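Organic hydroperoxide resistance protein (Legionella pneumophila, PDB 6MJN) probably reduces organic hydroperoxides through reactive cysteines, as members of the OsmC/Ohr family do, and so would protect the bacterium from peroxide damage. Local coordinates at residues B[25-30]-B[36-41]; B[52-57]-B[87-92]. One frame throughout, in Å; residues are numbered along the deposited sequence.

Interaction 1. Residues B[25-30]-B[36-41]; sequences GHVETT and LDLAMP
His26 and Asp37 face each other across two antiparallel strands of a beta hairpin and are joined by a histidine-carboxylate hydrogen bond. They form a non-hydrogen-bonded pair, so the side chains make the link that the backbone does not make here. The His26 side chain can be followed outward. CB lies 4.0 Å from Leu36 O. CG sits anti to the backbone N (chi1 -171°), which brings the ring over the neighbouring strand. Leu36 O lies under one ring face, offset toward the rim, and CG is 3.6 Å from it. CD2 also lies near Leu36 O. ND1 donates to Asp37 OD1 at 2.8 Å. The acceptor lies in the ring plane, and the N-H points well at it (161°). The carboxylate is turned 68° from the ring. CE1 rests beside the same oxygen. NE2, at the far side, donates to Glu28 OE2 at 2.8 Å, using the anti lone pair of that oxygen; this bond is more bent.

The next pair, Val27 and Leu36, is hydrogen-bonded: each backbone N donates to the other's O at 2.9 Å. Their side chains lie side by side on the other face of the sheet, with Val27 CG1 4.1 Å from Leu36 CB. Leu38 N adds a bond to Gly25 O. Leu38 CD1 also reaches Val27 CG1. On this apolar face Ala59 and Ala63 of the second subunit pack against Val27 and Leu38, while Ala17 and Ala19 of strand 13-20 also touch Val27.

The two faces therefore differ in chemistry: one packs against the partner subunit, the other carries the polar chain Asp37-His26-Glu28. Both ring nitrogens act as donors to carboxylates, which fixes the ring rotation and would probably favour a protonated imidazolium.

Interaction 2. Residues B[52-57]-B[87-92]; sequences NPEQLF and SEVSLY
Glu54 and Phe57, at the N-terminal end of helix 53-76, meet Val89 and Leu91 of strand 82-93. Asn52 stands before them as the N-cap. Its OD1 accepts from Gln55 N at 3.0 Å, with the donor tilted from the carbonyl plane. Pro53 opens the helix, and its O accepts from Tyr130 OH of the second subunit. Glu54 follows, directed at the strand. Its chain bends at chi2 (66°), which brings OE2 to 4.1 Å from Leu91 CD1. Its backbone O lies 4.0 Å from Val89 CG1. Gln55 points away from the strand and packs on Tyr13 of the second subunit. Phe57 has CG anti to the backbone N (chi1 -172°) and offers a ring edge: Val89 CG2 lies in the ring plane, 3.9 Å from CD2. Tyr130 of the second subunit meets this ring edge-to-face.

Residues 53-57 run roughly antiparallel to residues 87-92; the axes of these segments approach to 8.3 Å at 149°. This is helix-on-sheet packing in the OsmC-like fold. Apolar strand side chains meet aliphatic, aromatic and carboxylate groups of the helix by van der Waals contact, and the buried Glu54 carboxylate gains no polar partner from residues 87-92.

From the N terminus, strand 13-20 leads into strand 26-29, and interaction 1 closes the short turn to strand 35-37. The chain then runs through a loop to helix 53-76, whose start belongs to interaction 2. That contact closes a longer loop, made of the rest of the helix, the connection after it and the beginning of strand 82-93. The two follow in series and neither crosses the other. They meet directly where Leu36 CD1 packs on Leu56 CD2, 3.6 Å apart, and Pro41 lies near Asn52. Interaction 1 joins two strands of the N-terminal sheet, interaction 2 ties the helix to the second sheet, and both border the second subunit.

Interaction 1. Residues B[25-30]-B[36-41]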
loop_
_atom_site.group_PDB
_atom_site.type_symbol
_atom_site.label_atom_id
_atom_site.label_comp_id
_atom_site.label_asym_id
_atom_site.label_seq_id
_atom_site.Cartn_x
_atom_site.Cartn_y
_atom_site.Cartn_z
ATOM N N GLY B 25 -8.107 15.329 -1.449
ATOM C CA GLY B 25 -6.975 16.090 -0.970
ATOM C C GLY B 25 -5.664 15.791 -1.668
ATOM O O GLY B 25 -5.595 15.702 -2.902
ATOM N N HIS B 26 -4.618 15.628 -0.863
ATOM C CA HIS B 26 -3.246 15.630 -1.338
ATOM C C HIS B 26 -2.398 14.847 -0.343
ATOM O O HIS B 26 -2.656 14.882 0.861
ATOM C CB HIS B 26 -2.734 17.068 -1.475
ATOM C CG HIS B 26 -1.410 17.176 -2.151
ATOM N ND1 HIS B 26 -1.283 17.333 -3.515
ATOM C CD2 HIS B 26 -0.150 17.149 -1.654
ATOM C CE1 HIS B 26 -0.002 17.396 -3.830
ATOM N NE2 HIS B 26 0.705 17.282 -2.720
ATOM N N VAL B 27 -1.386 14.140 -0.846
ATOM C CA VAL B 27 -0.455 13.411 0.018
ATOM C C VAL B 27 0.950 13.506 -0.565
ATOM O O VAL B 27 1.131 13.418 -1.787
ATOM C CB VAL B 27 -0.901 11.939 0.203
ATOM C CG1 VAL B 27 -0.911 11.205 -1.137
ATOM C CG2 VAL B 27 -0.025 11.215 1.217
ATOM N N GLU B 28 1.949 13.707 0.309
ATOM C CA GLU B 28 3.345 13.850 -0.118
ATOM C C GLU B 28 4.255 13.115 0.851
ATOM O O GLU B 28 3.994 13.086 2.056
ATOM C CB GLU B 28 3.837 15.319 -0.155
ATOM C CG GLU B 28 3.201 16.196 -1.220
ATOM C CD GLU B 28 3.795 17.613 -1.331
ATOM O OE1 GLU B 28 4.877 17.910 -0.765
ATOM O OE2 GLU B 28 3.155 18.442 -2.012
ATOM N N THR B 29 5.364 12.597 0.332
ATOM C CA THR B 29 6.417 12.116 1.205
ATOM C C THR B 29 7.277 13.290 1.622
ATOM O O THR B 29 7.402 14.274 0.891
ATOM C CB THR B 29 7.295 11.056 0.538
ATOM O OG1 THR B 29 7.797 11.542 -0.723
ATOM C CG2 THR B 29 6.511 9.767 0.326
ATOM N N THR B 30 7.889 13.163 2.798
ATOM C CA THR B 30 8.721 14.231 3.334
ATOM C C THR B 30 9.911 14.521 2.427
ATOM O O THR B 30 10.339 15.679 2.319
ATOM C CB THR B 30 9.175 13.860 4.752
ATOM O OG1 THR B 30 8.027 13.822 5.619
ATOM C CG2 THR B 30 10.183 14.862 5.291
ATOM N N LEU B 36 1.173 13.752 -4.667
ATOM C CA LEU B 36 0.012 13.198 -5.362
ATOM C C LEU B 36 -1.285 13.884 -4.955
ATOM O O LEU B 36 -1.586 13.986 -3.765
ATOM C CB LEU B 36 -0.129 11.701 -5.085
ATOM C CG LEU B 36 0.958 10.756 -5.564
ATOM C CD1 LEU B 36 0.634 9.392 -5.000
ATOM C CD2 LEU B 36 0.997 10.736 -7.077
ATOM N N ASP B 37 -2.056 14.327 -5.947
ATOM C CA ASP B 37 -3.447 14.696 -5.724
ATOM C C ASP B 37 -4.295 13.436 -5.635
ATOM O O ASP B 37 -3.979 12.418 -6.250
ATOM C CB ASP B 37 -3.971 15.575 -6.856
ATOM C CG ASP B 37 -3.423 16.992 -6.815
ATOM O OD1 ASP B 37 -2.963 17.441 -5.744
ATOM O OD2 ASP B 37 -3.474 17.673 -7.860
ATOM N N LEU B 38 -5.388 13.523 -4.882
ATOM C CA LEU B 38 -6.280 12.407 -4.626
ATOM C C LEU B 38 -7.693 12.767 -5.059
ATOM O O LEU B 38 -8.082 13.935 -5.046
ATOM C CB LEU B 38 -6.295 12.046 -3.137
ATOM C CG LEU B 38 -4.929 11.749 -2.532
ATOM C CD1 LEU B 38 -4.977 11.736 -1.011
ATOM C CD2 LEU B 38 -4.495 10.401 -3.077
ATOM N N ALA B 39 -8.475 11.756 -5.421
ATOM C CA ALA B 39 -9.894 11.977 -5.658
ATOM C C ALA B 39 -10.641 10.675 -5.437
ATOM O O ALA B 39 -10.122 9.591 -5.704
ATOM C CB ALA B 39 -10.168 12.510 -7.070
ATOM N N MET B 40 -11.866 10.792 -4.953
ATOM C CA MET B 40 -12.717 9.625 -4.833
ATOM C C MET B 40 -13.139 9.161 -6.226
ATOM O O MET B 40 -13.530 9.981 -7.062
ATOM C CB MET B 40 -13.956 9.932 -3.989
ATOM C CG MET B 40 -14.879 8.730 -3.791
ATOM S SD MET B 40 -16.089 8.954 -2.474
ATOM C CE MET B 40 -17.044 10.333 -3.104
ATOM N N PRO B 41 -13.067 7.867 -6.503
ATOM C CA PRO B 41 -13.394 7.384 -7.849
ATOM C C PRO B 41 -14.856 7.593 -8.223
ATOM O O PRO B 41 -15.746 7.667 -7.370
ATOM C CB PRO B 41 -13.046 5.891 -7.787
ATOM C CG PRO B 41 -12.947 5.559 -6.350
ATOM C CD PRO B 41 -12.515 6.807 -5.646
#

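Interaction 2. Residues B[52-57]-B[87-92]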
loop_
_atom_site.group_PDB
_atom_site.type_symbol
_atom_site.label_atom_id
_atom_site.label_comp_id
_atom_site.label_asym_id
_atom_site.label_seq_id
_atom_site.Cartn_x
_atom_site.Cartn_y
_atom_site.Cartn_z
ATOM N N ASN B 52 -5.961 7.298 -5.824
ATOM C CA ASN B 52 -6.641 6.993 -4.568
ATOM C C ASN B 52 -5.852 5.899 -3.846
ATOM O O ASN B 52 -4.963 5.263 -4.439
ATOM C CB ASN B 52 -8.096 6.554 -4.820
ATOM C CG ASN B 52 -8.185 5.388 -5.778
ATOM O OD1 ASN B 52 -7.720 4.305 -5.461
ATOM N ND2 ASN B 52 -8.804 5.598 -6.948
ATOM N N PRO B 53 -6.157 5.638 -2.564
ATOM C CA PRO B 53 -5.401 4.604 -1.833
ATOM C C PRO B 53 -5.450 3.206 -2.447
ATOM O O PRO B 53 -4.487 2.462 -2.259
ATOM C CB PRO B 53 -6.049 4.619 -0.439
ATOM C CG PRO B 53 -6.535 6.041 -0.293
ATOM C CD PRO B 53 -7.057 6.389 -1.662
ATOM N N GLU B 54 -6.549 2.793 -3.099
ATOM C CA GLU B 54 -6.564 1.456 -3.702
ATOM C C GLU B 54 -5.556 1.355 -4.829
ATOM O O GLU B 54 -4.899 0.312 -4.992
ATOM C CB GLU B 54 -7.962 1.094 -4.224
ATOM C CG GLU B 54 -8.961 0.796 -3.104
ATOM C CD GLU B 54 -9.266 2.011 -2.255
ATOM O OE1 GLU B 54 -9.463 3.123 -2.814
ATOM O OE2 GLU B 54 -9.286 1.855 -1.017
ATOM N N GLN B 55 -5.443 2.421 -5.642
ATOM C CA GLN B 55 -4.452 2.440 -6.715
ATOM C C GLN B 55 -3.039 2.416 -6.156
ATOM O O GLN B 55 -2.149 1.746 -6.697
ATOM C CB GLN B 55 -4.653 3.682 -7.592
ATOM C CG GLN B 55 -5.904 3.592 -8.444
ATOM C CD GLN B 55 -5.941 4.597 -9.586
ATOM O OE1 GLN B 55 -5.232 5.614 -9.586
ATOM N NE2 GLN B 55 -6.788 4.319 -10.560
ATOM N N LEU B 56 -2.806 3.185 -5.100
ATOM C CA LEU B 56 -1.481 3.196 -4.488
ATOM C C LEU B 56 -1.108 1.825 -3.956
ATOM O O LEU B 56 0.045 1.401 -4.095
ATOM C CB LEU B 56 -1.435 4.237 -3.377
ATOM C CG LEU B 56 -1.567 5.643 -3.944
ATOM C CD1 LEU B 56 -1.799 6.632 -2.818
ATOM C CD2 LEU B 56 -0.302 5.970 -4.731
ATOM N N PHE B 57 -2.082 1.097 -3.373
ATOM C CA PHE B 57 -1.803 -0.238 -2.857
ATOM C C PHE B 57 -1.560 -1.209 -4.008
ATOM O O PHE B 57 -0.600 -1.989 -3.978
ATOM C CB PHE B 57 -2.972 -0.720 -1.987
ATOM C CG PHE B 57 -2.683 -2.009 -1.272
ATOM C CD1 PHE B 57 -2.012 -1.986 -0.057
ATOM C CD2 PHE B 57 -3.027 -3.222 -1.839
ATOM C CE1 PHE B 57 -1.718 -3.165 0.617
ATOM C CE2 PHE B 57 -2.728 -4.407 -1.190
ATOM C CZ PHE B 57 -2.067 -4.375 0.047
ATOM N N SER B 87 -1.440 -6.319 -10.676
ATOM C CA SER B 87 -2.192 -6.468 -9.436
ATOM C C SER B 87 -3.574 -5.882 -9.658
ATOM O O SER B 87 -3.718 -4.828 -10.277
ATOM C CB SER B 87 -1.518 -5.748 -8.269
ATOM O OG SER B 87 -1.576 -4.356 -8.482
ATOM N N GLU B 88 -4.592 -6.577 -9.183
ATOM C CA GLU B 88 -5.946 -6.056 -9.241
ATOM C C GLU B 88 -6.469 -5.989 -7.817
ATOM O O GLU B 88 -6.495 -7.006 -7.116
ATOM C CB GLU B 88 -6.824 -6.933 -10.113
ATOM C CG GLU B 88 -8.269 -6.489 -10.132
ATOM C CD GLU B 88 -9.132 -7.460 -10.909
ATOM O OE1 GLU B 88 -8.829 -7.703 -12.089
ATOM O OE2 GLU B 88 -10.095 -7.999 -10.327
ATOM N N VAL B 89 -6.860 -4.799 -7.390
ATOM C CA VAL B 89 -7.243 -4.550 -6.004
ATOM C C VAL B 89 -8.689 -4.085 -5.991
ATOM O O VAL B 89 -9.062 -3.171 -6.741
ATOM C CB VAL B 89 -6.318 -3.519 -5.343
ATOM C CG1 VAL B 89 -6.909 -3.022 -3.995
ATOM C CG2 VAL B 89 -4.916 -4.145 -5.152
ATOM N N SER B 90 -9.509 -4.741 -5.173
ATOM C CA SER B 90 -10.916 -4.396 -5.068
ATOM C C SER B 90 -11.234 -3.987 -3.636
ATOM O O SER B 90 -10.649 -4.494 -2.674
ATOM C CB SER B 90 -11.820 -5.562 -5.484
ATOM O OG SER B 90 -11.713 -5.783 -6.869
ATOM N N LEU B 91 -12.180 -3.068 -3.512
ATOM C CA LEU B 91 -12.659 -2.603 -2.226
ATOM C C LEU B 91 -14.014 -3.255 -1.969
ATOM O O LEU B 91 -14.865 -3.308 -2.872
ATOM C CB LEU B 91 -12.755 -1.073 -2.224
ATOM C CG LEU B 91 -13.329 -0.390 -0.982
ATOM C CD1 LEU B 91 -12.370 -0.551 0.196
ATOM C CD2 LEU B 91 -13.580 1.086 -1.272
ATOM N N TYR B 92 -14.198 -3.790 -0.758
ATOM C CA TYR B 92 -15.468 -4.401 -0.367
ATOM C C TYR B 92 -15.940 -3.824 0.963
ATOM O O TYR B 92 -15.134 -3.442 1.819
ATOM C CB TYR B 92 -15.351 -5.936 -0.230
ATOM C CG TYR B 92 -14.826 -6.650 -1.456
ATOM C CD1 TYR B 92 -13.456 -6.842 -1.644
ATOM C CD2 TYR B 92 -15.700 -7.143 -2.422
ATOM C CE1 TYR B 92 -12.969 -7.510 -2.772
ATOM C CE2 TYR B 92 -15.234 -7.791 -3.552
ATOM C CZ TYR B 92 -13.863 -7.976 -3.721
ATOM O OH TYR B 92 -13.380 -8.627 -4.836
#